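Local coordinates for periplasmic cell division protein (SufI) (Aquifex aeolicus, PDB 6SYY) that probably works as a multicopper oxidase, using its bound copper ions to take electrons from a substrate and pass them to dioxygen, at residues Q394-T399 against F431-G436; D437-E442 against V493-P498; H456-Q461 against V521-N526. All coordinates share one frame; numbering follows the deposited sequence.

Contact 1 (Q394-T399 against F431-G436); sequences QVQRIT and FEQNNG
At the margin of the C-terminal cupredoxin beta-sandwich, where its two sheets face each other, Gln-396 on strand 394-402 of one sheet lies over the ring of Phe-431, which leads into the short edge strand 432-433 of the facing sheet. Its CG stands 3.8 Å from the centroid of the Phe-431 ring and 16° off the ring normal, a CH-pi contact over the face. Because the Gln-396 chain bends at chi2 (61°), its amide folds back above Phe-431 CB and lies nearly parallel to the ring, with the two planes 19° apart. On the side away from Gln-396, the ring of Tyr-523 runs nearly parallel to that of Phe-431 but displaced along it, so the phenyl group has a glutamine on one side and an offset tyrosine on the other. Ile-398, two residues along the strand, adds its CD1 at 4.4 Å from Phe-431 CE1, extending the apolar side of the contact. Beyond the ring, Gln-433 places its CG in the plane at the ring edge and sends its amide in between those of Gln-394 and Gln-396. Gln-396 OE1 and Gln-433 NE2 are 3.2 Å apart as modelled, but the orientation of the Gln-433 amide, like that of Gln-394, is doubtful. Glutamine suits this border between core and solvent: its methylenes can pack on an aromatic face while its amide, able to give and to accept, finds polar company. The chemistry thus grades from carbon-on-carbon packing at Ile-398, through CH-pi contact, to a polar cluster of amides toward the exposed Gln-394.

Contact 2 (D437-E442 against V493-P498); sequences DVVIIE and VDMSHP
Val-439 and Val-493 make the firm part of this contact, an antiparallel hydrogen-bonded pair. Val-439 N gives its hydrogen to Val-493 O at 2.9 Å with an N-H...O angle of 170°, and Val-493 N returns one to Val-439 O at 2.8 Å. On the face that carries these valines, Ile-441 CD1 reaches Val-493 CG2 at 4.1 Å, and Val-439 CG2 touches Met-495 SD at 4.2 Å. Beta-branched valine and isoleucine suit extended strands and give this face a compact apolar surface. Met-495 gets there because its chain runs extended beyond CG (chi2 -171°); a long, flexible thioether suits the gap between the sheets. This is the inward face of the sheet in the C-terminal cupredoxin domain, where strand 437-445 lies between 394-402 and 488-495; Phe-458 and Phe-460 cover Val-493 from within, while Tyr-523 and Val-525 of the other sheet meet Met-495. Outward, the non-hydrogen-bonded pair Val-438 and Asp-494 is partly exposed and barely touches through its side chains, Val-438 CG2 being 4.4 Å from Asp-494 OD1. At Asp-437 the backbone O accepts from Met-495 N at 2.9 Å, but the carboxylate leads away and accepts from Asn-434 N; Met-495 is itself the centre of an inverse gamma turn.

Contact 3 (H456-Q461 against V521-N526); sequences HGFQFQ and VNYRVN. With CU (copper (II) ion), chain C.
The buried hydroxyl of Tyr-523 gives a short hydrogen bond, 2.6 Å from OH to His-456 O, to the backbone of a residue whose side chain holds copper. The bond runs nearly along the C=O axis (166°), and His-456 O in turn lies at the edge of the tyrosine ring, near its plane. Phe-458 presses on the tyrosine hydroxyl: its CD2 comes within 3.2 Å of Tyr-523 OH, which sits in the plane of the phenyl ring at its edge. Farther round that edge Val-525 adds CG2 at 3.8 Å from Phe-458 CE2, a branched aliphatic group filling the space beside the aromatic rim. Tyr-523 points its ring across from the strand because its CG lies between the backbone N and the carbonyl carbon (chi1 74°). Between His-456 and Phe-458, Gly-457 takes a positive phi of 91°, a backbone shape that glycine adopts readily and that turns the chain from the copper site toward the sandwich core. On the metal side, His-456 NE2 binds the copper at 2.1 Å, with His-161 and His-508 as further ligands, while Asp-129 OD2 is hydrogen-bonded to His-456 ND1 and so fixes the turn of the imidazole. With His-454 two residues earlier binding a neighbouring copper, this is the His-X-His copper-binding motif of the trinuclear cluster characteristic of multicopper oxidases.

Overall arrangement
The three contacts lie side by side in one cupredoxin domain: the centre of contact 2 is about 7 Å from that of either neighbour, and contacts 1 and 3 have centres about 9 Å apart. The last residue of contact 1 runs straight into contact 2, and its Gly-436 N lies 2.7 Å from Met-495 O of contact 2, a probable hydrogen bond. Edge strand 432-433 joins contact 3's strand through Gln-433 N and Arg-524 O, 2.8 Å apart. Contacts 2 and 3 interlock across the sandwich, Met-495 CE lying 3.6 Å from Tyr-523 CE1. Contact 3 alone reaches the trinuclear copper site; in contact 1, the Ile-398 side chain lies about 9 Å from those of His-451 and Cys-509, ligands of the separate mononuclear copper.

Contact 1 (Q394-T399 against F431-G436)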
ATOM      1  N   GLN A 394     -17.288  12.942  16.885  1.00 61.24           N
ATOM      2  CA  GLN A 394     -16.328  12.868  17.975  1.00 48.67           C
ATOM      3  C   GLN A 394     -14.920  13.081  17.437  1.00 45.81           C
ATOM      4  O   GLN A 394     -14.583  12.634  16.337  1.00 36.79           O
ATOM      5  CB  GLN A 394     -16.414  11.520  18.690  1.00 37.06           C
ATOM      6  CG  GLN A 394     -17.762  11.229  19.320  1.00 72.60           C
ATOM      7  CD  GLN A 394     -17.771   9.913  20.066  1.00 71.14           C
ATOM      8  OE1 GLN A 394     -16.722   9.414  20.475  1.00 56.57           O
ATOM      9  NE2 GLN A 394     -18.955   9.340  20.244  1.00 50.43           N
ATOM     10  N   VAL A 395     -14.097  13.769  18.218  1.00 49.16           N
ATOM     11  CA  VAL A 395     -12.697  13.986  17.882  1.00 38.54           C
ATOM     12  C   VAL A 395     -11.848  13.034  18.710  1.00 43.87           C
ATOM     13  O   VAL A 395     -12.061  12.883  19.920  1.00 56.17           O
ATOM     14  CB  VAL A 395     -12.278  15.446  18.121  1.00 42.37           C
ATOM     15  CG1 VAL A 395     -10.806  15.636  17.764  1.00 32.16           C
ATOM     16  CG2 VAL A 395     -13.158  16.382  17.314  1.00 37.79           C
ATOM     17  N   GLN A 396     -10.892  12.386  18.058  1.00 33.86           N
ATOM     18  CA  GLN A 396      -9.930  11.511  18.713  1.00 28.80           C
ATOM     19  C   GLN A 396      -8.546  12.028  18.345  1.00 42.85           C
ATOM     20  O   GLN A 396      -8.135  11.929  17.183  1.00 52.78           O
ATOM     21  CB  GLN A 396     -10.125  10.060  18.271  1.00 32.37           C
ATOM     22  CG  GLN A 396      -9.760   9.034  19.318  1.00 43.82           C
ATOM     23  CD  GLN A 396     -10.603   9.160  20.568  1.00 35.43           C
ATOM     24  OE1 GLN A 396     -11.779   8.791  20.579  1.00 43.04           O
ATOM     25  NE2 GLN A 396     -10.006   9.686  21.632  1.00 83.43           N
ATOM     26  N   ARG A 397      -7.837  12.602  19.315  1.00 50.10           N
ATOM     27  CA  ARG A 397      -6.512  13.152  19.060  1.00 29.31           C
ATOM     28  C   ARG A 397      -5.458  12.076  19.281  1.00 48.35           C
ATOM     29  O   ARG A 397      -5.354  11.511  20.376  1.00 46.47           O
ATOM     30  CB  ARG A 397      -6.221  14.363  19.942  1.00 30.90           C
ATOM     31  CG  ARG A 397      -4.802  14.878  19.768  1.00 36.91           C
ATOM     32  CD  ARG A 397      -4.631  16.226  20.412  1.00 35.15           C
ATOM     33  NE  ARG A 397      -5.013  16.200  21.818  1.00 63.79           N
ATOM     34  CZ  ARG A 397      -5.238  17.290  22.541  1.00 56.77           C
ATOM     35  NH1 ARG A 397      -5.124  18.485  21.980  1.00 55.77           N
ATOM     36  NH2 ARG A 397      -5.581  17.185  23.819  1.00 50.82           N
ATOM     37  N   ILE A 398      -4.677  11.811  18.241  1.00 30.10           N
ATOM     38  CA  ILE A 398      -3.647  10.782  18.239  1.00 27.07           C
ATOM     39  C   ILE A 398      -2.306  11.494  18.158  1.00 43.69           C
ATOM     40  O   ILE A 398      -1.924  12.002  17.097  1.00 29.94           O
ATOM     41  CB  ILE A 398      -3.831   9.803  17.070  1.00 22.35           C
ATOM     42  CG1 ILE A 398      -5.198   9.127  17.154  1.00 30.14           C
ATOM     43  CG2 ILE A 398      -2.714   8.776  17.049  1.00 22.01           C
ATOM     44  CD1 ILE A 398      -5.439   8.410  18.456  1.00 38.14           C
ATOM     45  N   THR A 399      -1.587  11.546  19.271  1.00 45.08           N
ATOM     46  CA  THR A 399      -0.314  12.251  19.334  1.00 26.88           C
ATOM     47  C   THR A 399       0.826  11.265  19.119  1.00 51.46           C
ATOM     48  O   THR A 399       0.952  10.278  19.855  1.00 29.54           O
ATOM     49  CB  THR A 399      -0.148  12.972  20.667  1.00 29.63           C
ATOM     50  OG1 THR A 399      -1.184  13.951  20.806  1.00 42.03           O
ATOM     51  CG2 THR A 399       1.206  13.654  20.716  1.00 30.65           C
ATOM     52  N   PHE A 431      -8.959   3.481  22.018  1.00 32.30           N
ATOM     53  CA  PHE A 431     -10.248   4.139  22.129  1.00 27.66           C
ATOM     54  C   PHE A 431     -11.299   3.210  21.547  1.00 30.16           C
ATOM     55  O   PHE A 431     -10.986   2.261  20.821  1.00 24.22           O
ATOM     56  CB  PHE A 431     -10.263   5.502  21.416  1.00 31.69           C
ATOM     57  CG  PHE A 431     -10.049   5.414  19.932  1.00 33.24           C
ATOM     58  CD1 PHE A 431      -8.770   5.443  19.402  1.00 26.76           C
ATOM     59  CD2 PHE A 431     -11.124   5.304  19.067  1.00 31.06           C
ATOM     60  CE1 PHE A 431      -8.567   5.357  18.041  1.00 27.01           C
ATOM     61  CE2 PHE A 431     -10.927   5.215  17.703  1.00 40.88           C
ATOM     62  CZ  PHE A 431      -9.646   5.244  17.190  1.00 33.27           C
ATOM     63  N   GLU A 432     -12.554   3.497  21.872  1.00 34.46           N
ATOM     64  CA  GLU A 432     -13.679   2.666  21.477  1.00 25.93           C
ATOM     65  C   GLU A 432     -14.764   3.546  20.879  1.00 33.97           C
ATOM     66  O   GLU A 432     -14.999   4.660  21.354  1.00 40.50           O
ATOM     67  CB  GLU A 432     -14.219   1.884  22.679  1.00 32.70           C
ATOM     68  CG  GLU A 432     -15.389   0.972  22.382  1.00 46.07           C
ATOM     69  CD  GLU A 432     -15.784   0.147  23.590  1.00 71.95           C
ATOM     70  OE1 GLU A 432     -14.975   0.061  24.537  1.00 52.32           O
ATOM     71  OE2 GLU A 432     -16.900  -0.409  23.596  1.00 64.62           O
ATOM     72  N   GLN A 433     -15.416   3.046  19.830  1.00 38.46           N
ATOM     73  CA  GLN A 433     -16.498   3.757  19.167  1.00 45.97           C
ATOM     74  C   GLN A 433     -17.685   2.821  18.979  1.00 50.31           C
ATOM     75  O   GLN A 433     -17.546   1.595  18.978  1.00 38.64           O
ATOM     76  CB  GLN A 433     -16.056   4.319  17.803  1.00 26.80           C
ATOM     77  CG  GLN A 433     -14.838   5.227  17.858  1.00 35.04           C
ATOM     78  CD  GLN A 433     -15.102   6.520  18.608  1.00 38.41           C
ATOM     79  OE1 GLN A 433     -16.252   6.904  18.825  1.00 39.26           O
ATOM     80  NE2 GLN A 433     -14.033   7.197  19.008  1.00 38.76           N
ATOM     81  N   ASN A 434     -18.863   3.414  18.829  1.00 29.54           N
ATOM     82  CA  ASN A 434     -20.050   2.657  18.473  1.00 28.80           C
ATOM     83  C   ASN A 434     -20.153   2.544  16.960  1.00 35.90           C
ATOM     84  O   ASN A 434     -19.694   3.421  16.223  1.00 36.88           O
ATOM     85  CB  ASN A 434     -21.307   3.318  19.033  1.00 30.35           C
ATOM     86  CG  ASN A 434     -21.452   3.116  20.518  1.00 43.48           C
ATOM     87  OD1 ASN A 434     -21.107   2.058  21.043  1.00 42.94           O
ATOM     88  ND2 ASN A 434     -21.962   4.129  21.209  1.00 42.84           N
ATOM     89  N   ASN A 435     -20.755   1.448  16.503  1.00 44.99           N
ATOM     90  CA  ASN A 435     -20.946   1.242  15.074  1.00 33.80           C
ATOM     91  C   ASN A 435     -21.754   2.390  14.483  1.00 43.98           C
ATOM     92  O   ASN A 435     -22.823   2.744  14.991  1.00 40.50           O
ATOM     93  CB  ASN A 435     -21.648  -0.094  14.827  1.00 42.76           C
ATOM     94  CG  ASN A 435     -21.647  -0.492  13.363  1.00 57.93           C
ATOM     95  OD1 ASN A 435     -21.049   0.182  12.524  1.00 35.22           O
ATOM     96  ND2 ASN A 435     -22.312  -1.598  13.051  1.00 40.05           N
ATOM     97  N   GLY A 436     -21.230   2.987  13.415  1.00 29.63           N
ATOM     98  CA  GLY A 436     -21.855   4.132  12.795  1.00 50.51           C
ATOM     99  C   GLY A 436     -21.339   5.478  13.257  1.00 45.30           C
ATOM    100  O   GLY A 436     -21.735   6.501  12.686  1.00 45.97           O
TER

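Contact 2 (D437-E442 against V493-P498)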
ATOM      1  N   ASP A 437     -20.474   5.516  14.270  1.00 38.99           N
ATOM      2  CA  ASP A 437     -19.909   6.780  14.720  1.00 30.68           C
ATOM      3  C   ASP A 437     -19.064   7.408  13.623  1.00 40.76           C
ATOM      4  O   ASP A 437     -18.265   6.730  12.971  1.00 25.23           O
ATOM      5  CB  ASP A 437     -19.048   6.573  15.970  1.00 39.16           C
ATOM      6  CG  ASP A 437     -19.873   6.397  17.231  1.00 33.46           C
ATOM      7  OD1 ASP A 437     -21.117   6.447  17.147  1.00 54.77           O
ATOM      8  OD2 ASP A 437     -19.271   6.205  18.309  1.00 38.52           O
ATOM      9  N   VAL A 438     -19.247   8.706  13.418  1.00 26.80           N
ATOM     10  CA  VAL A 438     -18.304   9.501  12.647  1.00 31.42           C
ATOM     11  C   VAL A 438     -17.272  10.058  13.612  1.00 25.61           C
ATOM     12  O   VAL A 438     -17.623  10.657  14.635  1.00 28.40           O
ATOM     13  CB  VAL A 438     -19.016  10.626  11.881  1.00 33.20           C
ATOM     14  CG1 VAL A 438     -18.001  11.433  11.082  1.00 25.95           C
ATOM     15  CG2 VAL A 438     -20.075  10.044  10.962  1.00 33.33           C
ATOM     16  N   VAL A 439     -15.998   9.842  13.301  1.00 42.37           N
ATOM     17  CA  VAL A 439     -14.893  10.268  14.149  1.00 28.54           C
ATOM     18  C   VAL A 439     -13.929  11.089  13.309  1.00 29.39           C
ATOM     19  O   VAL A 439     -13.582  10.697  12.189  1.00 33.46           O
ATOM     20  CB  VAL A 439     -14.162   9.068  14.783  1.00 36.80           C
ATOM     21  CG1 VAL A 439     -13.057   9.552  15.713  1.00 39.30           C
ATOM     22  CG2 VAL A 439     -15.145   8.182  15.529  1.00 39.26           C
ATOM     23  N   ILE A 440     -13.510  12.230  13.841  1.00 31.07           N
ATOM     24  CA  ILE A 440     -12.391  12.984  13.295  1.00 30.38           C
ATOM     25  C   ILE A 440     -11.149  12.577  14.068  1.00 30.76           C
ATOM     26  O   ILE A 440     -11.062  12.796  15.282  1.00 43.75           O
ATOM     27  CB  ILE A 440     -12.625  14.499  13.385  1.00 30.29           C
ATOM     28  CG1 ILE A 440     -13.827  14.907  12.530  1.00 34.10           C
ATOM     29  CG2 ILE A 440     -11.372  15.254  12.958  1.00 30.42           C
ATOM     30  CD1 ILE A 440     -14.131  16.392  12.581  1.00 42.01           C
ATOM     31  N   ILE A 441     -10.195  11.964  13.384  1.00 27.45           N
ATOM     32  CA  ILE A 441      -8.921  11.610  13.988  1.00 26.79           C
ATOM     33  C   ILE A 441      -7.927  12.717  13.681  1.00 41.56           C
ATOM     34  O   ILE A 441      -7.837  13.190  12.542  1.00 37.40           O
ATOM     35  CB  ILE A 441      -8.421  10.246  13.490  1.00 29.93           C
ATOM     36  CG1 ILE A 441      -9.349   9.138  13.987  1.00 30.04           C
ATOM     37  CG2 ILE A 441      -7.000   9.992  13.962  1.00 26.86           C
ATOM     38  CD1 ILE A 441      -8.843   7.743  13.684  1.00 38.26           C
ATOM     39  N   GLU A 442      -7.192  13.137  14.701  1.00 42.01           N
ATOM     40  CA  GLU A 442      -6.282  14.272  14.626  1.00 31.88           C
ATOM     41  C   GLU A 442      -4.887  13.768  14.969  1.00 35.10           C
ATOM     42  O   GLU A 442      -4.533  13.653  16.148  1.00 35.30           O
ATOM     43  CB  GLU A 442      -6.732  15.381  15.575  1.00 28.21           C
ATOM     44  CG  GLU A 442      -5.885  16.627  15.529  1.00 68.99           C
ATOM     45  CD  GLU A 442      -6.452  17.718  16.402  1.00 78.56           C
ATOM     46  OE1 GLU A 442      -7.520  17.482  17.008  1.00 40.43           O
ATOM     47  OE2 GLU A 442      -5.835  18.801  16.478  1.00 57.25           O
ATOM     48  N   VAL A 493     -13.453   9.598   9.624  1.00 26.72           N
ATOM     49  CA  VAL A 493     -13.723   8.170   9.483  1.00 26.05           C
ATOM     50  C   VAL A 493     -15.189   7.920   9.809  1.00 39.90           C
ATOM     51  O   VAL A 493     -15.651   8.252  10.908  1.00 32.67           O
ATOM     52  CB  VAL A 493     -12.825   7.317  10.393  1.00 30.75           C
ATOM     53  CG1 VAL A 493     -12.727   5.892   9.852  1.00 27.78           C
ATOM     54  CG2 VAL A 493     -11.448   7.946  10.539  1.00 23.21           C
ATOM     55  N   ASP A 494     -15.915   7.336   8.859  1.00 36.50           N
ATOM     56  CA  ASP A 494     -17.263   6.832   9.114  1.00 34.03           C
ATOM     57  C   ASP A 494     -17.119   5.370   9.511  1.00 25.30           C
ATOM     58  O   ASP A 494     -16.923   4.497   8.661  1.00 32.76           O
ATOM     59  CB  ASP A 494     -18.156   7.001   7.890  1.00 25.54           C
ATOM     60  CG  ASP A 494     -19.571   6.479   8.117  1.00 36.99           C
ATOM     61  OD1 ASP A 494     -19.878   6.010   9.237  1.00 40.07           O
ATOM     62  OD2 ASP A 494     -20.382   6.537   7.170  1.00 78.00           O
ATOM     63  N   MET A 495     -17.222   5.099  10.808  1.00 36.12           N
ATOM     64  CA  MET A 495     -16.969   3.760  11.335  1.00 34.79           C
ATOM     65  C   MET A 495     -18.262   2.942  11.378  1.00 30.51           C
ATOM     66  O   MET A 495     -18.759   2.539  12.430  1.00 37.80           O
ATOM     67  CB  MET A 495     -16.309   3.853  12.706  1.00 23.28           C
ATOM     68  CG  MET A 495     -14.935   4.513  12.666  1.00 31.91           C
ATOM     69  SD  MET A 495     -14.021   4.397  14.219  1.00 36.81           S
ATOM     70  CE  MET A 495     -12.438   5.068  13.718  1.00 29.25           C
ATOM     71  N   SER A 496     -18.800   2.697  10.186  1.00 28.11           N
ATOM     72  CA  SER A 496     -20.002   1.897   9.999  1.00 36.09           C
ATOM     73  C   SER A 496     -19.619   0.557   9.379  1.00 25.33           C
ATOM     74  O   SER A 496     -18.951   0.519   8.340  1.00 38.02           O
ATOM     75  CB  SER A 496     -21.008   2.642   9.116  1.00 26.58           C
ATOM     76  OG  SER A 496     -22.275   2.011   9.121  1.00 82.30           O
ATOM     77  N   HIS A 497     -20.026  -0.538  10.020  1.00 38.29           N
ATOM     78  CA  HIS A 497     -19.688  -1.876   9.552  1.00 33.40           C
ATOM     79  C   HIS A 497     -20.914  -2.775   9.613  1.00 33.98           C
ATOM     80  O   HIS A 497     -21.774  -2.607  10.487  1.00 37.12           O
ATOM     81  CB  HIS A 497     -18.547  -2.498  10.375  1.00 40.33           C
ATOM     82  CG  HIS A 497     -18.917  -2.817  11.792  1.00 29.76           C
ATOM     83  ND1 HIS A 497     -19.617  -3.951  12.143  1.00 33.11           N
ATOM     84  CD2 HIS A 497     -18.677  -2.152  12.947  1.00 25.82           C
ATOM     85  CE1 HIS A 497     -19.795  -3.971  13.451  1.00 35.79           C
ATOM     86  NE2 HIS A 497     -19.234  -2.890  13.964  1.00 36.22           N
ATOM     87  N   PRO A 498     -21.016  -3.747   8.700  1.00 30.72           N
ATOM     88  CA  PRO A 498     -22.231  -4.569   8.621  1.00 36.52           C
ATOM     89  C   PRO A 498     -22.167  -5.876   9.399  1.00 35.20           C
ATOM     90  O   PRO A 498     -22.904  -6.815   9.080  1.00 42.81           O
ATOM     91  CB  PRO A 498     -22.343  -4.846   7.120  1.00 34.84           C
ATOM     92  CG  PRO A 498     -20.910  -4.948   6.689  1.00 33.24           C
ATOM     93  CD  PRO A 498     -20.143  -3.946   7.528  1.00 31.53           C
TER

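Contact 3 (H456-Q461 against V521-N526)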
ATOM      1  N   HIS A 456      -6.793   0.171  10.146  1.00 26.20           N
ATOM      2  CA  HIS A 456      -7.507  -0.951   9.565  1.00 26.74           C
ATOM      3  C   HIS A 456      -9.012  -0.725   9.689  1.00 30.75           C
ATOM      4  O   HIS A 456      -9.475   0.124  10.453  1.00 28.61           O
ATOM      5  CB  HIS A 456      -7.113  -2.262  10.252  1.00 25.41           C
ATOM      6  CG  HIS A 456      -5.677  -2.644  10.056  1.00 42.54           C
ATOM      7  ND1 HIS A 456      -5.225  -3.937  10.218  1.00 39.23           N
ATOM      8  CD2 HIS A 456      -4.592  -1.907   9.721  1.00 50.34           C
ATOM      9  CE1 HIS A 456      -3.924  -3.979   9.987  1.00 41.86           C
ATOM     10  NE2 HIS A 456      -3.516  -2.761   9.684  1.00 34.12           N
ATOM     11  N   GLY A 457      -9.773  -1.495   8.922  1.00 29.90           N
ATOM     12  CA  GLY A 457     -11.220  -1.531   9.056  1.00 26.12           C
ATOM     13  C   GLY A 457     -12.023  -0.571   8.203  1.00 33.57           C
ATOM     14  O   GLY A 457     -13.111  -0.925   7.741  1.00 29.54           O
ATOM     15  N   PHE A 458     -11.519   0.646   7.993  1.00 36.58           N
ATOM     16  CA  PHE A 458     -12.264   1.651   7.246  1.00 25.44           C
ATOM     17  C   PHE A 458     -11.308   2.536   6.464  1.00 26.74           C
ATOM     18  O   PHE A 458     -10.163   2.756   6.869  1.00 33.88           O
ATOM     19  CB  PHE A 458     -13.118   2.536   8.164  1.00 26.90           C
ATOM     20  CG  PHE A 458     -13.849   1.777   9.229  1.00 45.81           C
ATOM     21  CD1 PHE A 458     -15.120   1.281   8.995  1.00 22.81           C
ATOM     22  CD2 PHE A 458     -13.261   1.552  10.464  1.00 40.03           C
ATOM     23  CE1 PHE A 458     -15.793   0.574   9.975  1.00 48.23           C
ATOM     24  CE2 PHE A 458     -13.927   0.846  11.448  1.00 42.45           C
ATOM     25  CZ  PHE A 458     -15.196   0.358  11.203  1.00 26.41           C
ATOM     26  N   GLN A 459     -11.793   3.048   5.341  1.00 19.69           N
ATOM     27  CA  GLN A 459     -11.103   4.147   4.697  1.00 22.88           C
ATOM     28  C   GLN A 459     -11.539   5.467   5.332  1.00 31.20           C
ATOM     29  O   GLN A 459     -12.516   5.533   6.081  1.00 37.11           O
ATOM     30  CB  GLN A 459     -11.369   4.146   3.193  1.00 25.09           C
ATOM     31  CG  GLN A 459     -10.727   2.987   2.451  1.00 27.86           C
ATOM     32  CD  GLN A 459     -11.569   1.726   2.491  1.00 22.55           C
ATOM     33  OE1 GLN A 459     -12.754   1.766   2.827  1.00 38.53           O
ATOM     34  NE2 GLN A 459     -10.963   0.599   2.141  1.00 37.39           N
ATOM     35  N   PHE A 460     -10.797   6.528   5.033  1.00 25.14           N
ATOM     36  CA  PHE A 460     -11.086   7.843   5.582  1.00 22.11           C
ATOM     37  C   PHE A 460     -10.851   8.899   4.513  1.00 34.02           C
ATOM     38  O   PHE A 460     -10.273   8.630   3.456  1.00 30.91           O
ATOM     39  CB  PHE A 460     -10.229   8.141   6.820  1.00 24.87           C
ATOM     40  CG  PHE A 460      -8.748   8.022   6.580  1.00 24.91           C
ATOM     41  CD1 PHE A 460      -8.031   9.071   6.031  1.00 21.22           C
ATOM     42  CD2 PHE A 460      -8.073   6.858   6.912  1.00 23.04           C
ATOM     43  CE1 PHE A 460      -6.668   8.963   5.809  1.00 22.50           C
ATOM     44  CE2 PHE A 460      -6.713   6.748   6.702  1.00 44.50           C
ATOM     45  CZ  PHE A 460      -6.009   7.799   6.143  1.00 26.71           C
ATOM     46  N   GLN A 461     -11.298  10.115   4.808  1.00 33.68           N
ATOM     47  CA  GLN A 461     -11.091  11.267   3.942  1.00 32.07           C
ATOM     48  C   GLN A 461     -10.270  12.306   4.689  1.00 29.49           C
ATOM     49  O   GLN A 461     -10.591  12.655   5.830  1.00 26.70           O
ATOM     50  CB  GLN A 461     -12.423  11.856   3.489  1.00 23.22           C
ATOM     51  CG  GLN A 461     -13.258  10.879   2.684  1.00 25.07           C
ATOM     52  CD  GLN A 461     -14.658  11.381   2.448  1.00 40.84           C
ATOM     53  OE1 GLN A 461     -15.062  12.412   2.992  1.00 39.89           O
ATOM     54  NE2 GLN A 461     -15.413  10.655   1.634  1.00 38.83           N
ATOM     55  N   VAL A 521      -1.386   0.210  17.890  1.00 25.18           N
ATOM     56  CA  VAL A 521      -2.377   0.023  18.945  1.00 30.01           C
ATOM     57  C   VAL A 521      -3.632  -0.592  18.337  1.00 31.14           C
ATOM     58  O   VAL A 521      -3.807  -0.630  17.119  1.00 28.14           O
ATOM     59  CB  VAL A 521      -2.745   1.341  19.666  1.00 37.44           C
ATOM     60  CG1 VAL A 521      -1.561   1.896  20.434  1.00 22.03           C
ATOM     61  CG2 VAL A 521      -3.278   2.361  18.670  1.00 20.98           C
ATOM     62  N   ASN A 522      -4.510  -1.075  19.211  1.00 22.26           N
ATOM     63  CA  ASN A 522      -5.853  -1.472  18.818  1.00 26.86           C
ATOM     64  C   ASN A 522      -6.817  -0.319  19.054  1.00 37.79           C
ATOM     65  O   ASN A 522      -6.616   0.515  19.940  1.00 24.30           O
ATOM     66  CB  ASN A 522      -6.348  -2.684  19.617  1.00 26.59           C
ATOM     67  CG  ASN A 522      -5.498  -3.926  19.422  1.00 46.19           C
ATOM     68  OD1 ASN A 522      -5.047  -4.229  18.320  1.00 22.30           O
ATOM     69  ND2 ASN A 522      -5.290  -4.665  20.504  1.00 24.08           N
ATOM     70  N   TYR A 523      -7.877  -0.282  18.255  1.00 22.72           N
ATOM     71  CA  TYR A 523      -9.083   0.442  18.618  1.00 34.89           C
ATOM     72  C   TYR A 523     -10.266  -0.480  18.359  1.00 30.04           C
ATOM     73  O   TYR A 523     -10.141  -1.506  17.685  1.00 28.63           O
ATOM     74  CB  TYR A 523      -9.223   1.784  17.868  1.00 23.98           C
ATOM     75  CG  TYR A 523      -9.601   1.678  16.410  1.00 25.30           C
ATOM     76  CD1 TYR A 523     -10.918   1.845  16.002  1.00 23.29           C
ATOM     77  CD2 TYR A 523      -8.642   1.426  15.438  1.00 23.57           C
ATOM     78  CE1 TYR A 523     -11.274   1.754  14.666  1.00 43.17           C
ATOM     79  CE2 TYR A 523      -8.986   1.336  14.097  1.00 25.10           C
ATOM     80  CZ  TYR A 523     -10.306   1.500  13.718  1.00 32.11           C
ATOM     81  OH  TYR A 523     -10.666   1.417  12.391  1.00 28.45           O
ATOM     82  N   ARG A 524     -11.412  -0.125  18.930  1.00 30.76           N
ATOM     83  CA  ARG A 524     -12.572  -1.004  18.941  1.00 36.06           C
ATOM     84  C   ARG A 524     -13.776  -0.285  18.356  1.00 36.31           C
ATOM     85  O   ARG A 524     -13.995   0.897  18.629  1.00 27.02           O
ATOM     86  CB  ARG A 524     -12.882  -1.477  20.364  1.00 24.99           C
ATOM     87  CG  ARG A 524     -14.006  -2.489  20.473  1.00 25.90           C
ATOM     88  CD  ARG A 524     -14.297  -2.786  21.942  1.00 27.15           C
ATOM     89  NE  ARG A 524     -15.567  -3.481  22.134  1.00 39.22           N
ATOM     90  CZ  ARG A 524     -15.682  -4.705  22.636  1.00 50.20           C
ATOM     91  NH1 ARG A 524     -14.599  -5.375  23.009  1.00 45.46           N
ATOM     92  NH2 ARG A 524     -16.882  -5.255  22.773  1.00 44.90           N
ATOM     93  N   VAL A 525     -14.550  -1.003  17.546  1.00 29.76           N
ATOM     94  CA  VAL A 525     -15.849  -0.535  17.071  1.00 24.83           C
ATOM     95  C   VAL A 525     -16.877  -1.595  17.441  1.00 48.97           C
ATOM     96  O   VAL A 525     -16.743  -2.756  17.038  1.00 39.37           O
ATOM     97  CB  VAL A 525     -15.873  -0.275  15.557  1.00 34.97           C
ATOM     98  CG1 VAL A 525     -17.206   0.350  15.159  1.00 24.86           C
ATOM     99  CG2 VAL A 525     -14.704   0.607  15.142  1.00 31.87           C
ATOM    100  N   ASN A 526     -17.901  -1.200  18.194  1.00 28.14           N
ATOM    101  CA  ASN A 526     -18.874  -2.160  18.690  1.00 32.43           C
ATOM    102  C   ASN A 526     -19.809  -2.609  17.568  1.00 44.14           C
ATOM    103  O   ASN A 526     -19.765  -2.105  16.441  1.00 39.62           O
ATOM    104  CB  ASN A 526     -19.658  -1.564  19.857  1.00 29.51           C
ATOM    105  CG  ASN A 526     -18.775  -1.283  21.059  1.00 46.11           C
ATOM    106  OD1 ASN A 526     -17.945  -2.112  21.438  1.00 41.72           O
ATOM    107  ND2 ASN A 526     -18.932  -0.105  21.649  1.00 49.52           N
TER
HETATM  108 CU    CU C 702      -1.527  -3.043   9.248  0.60 34.80          CU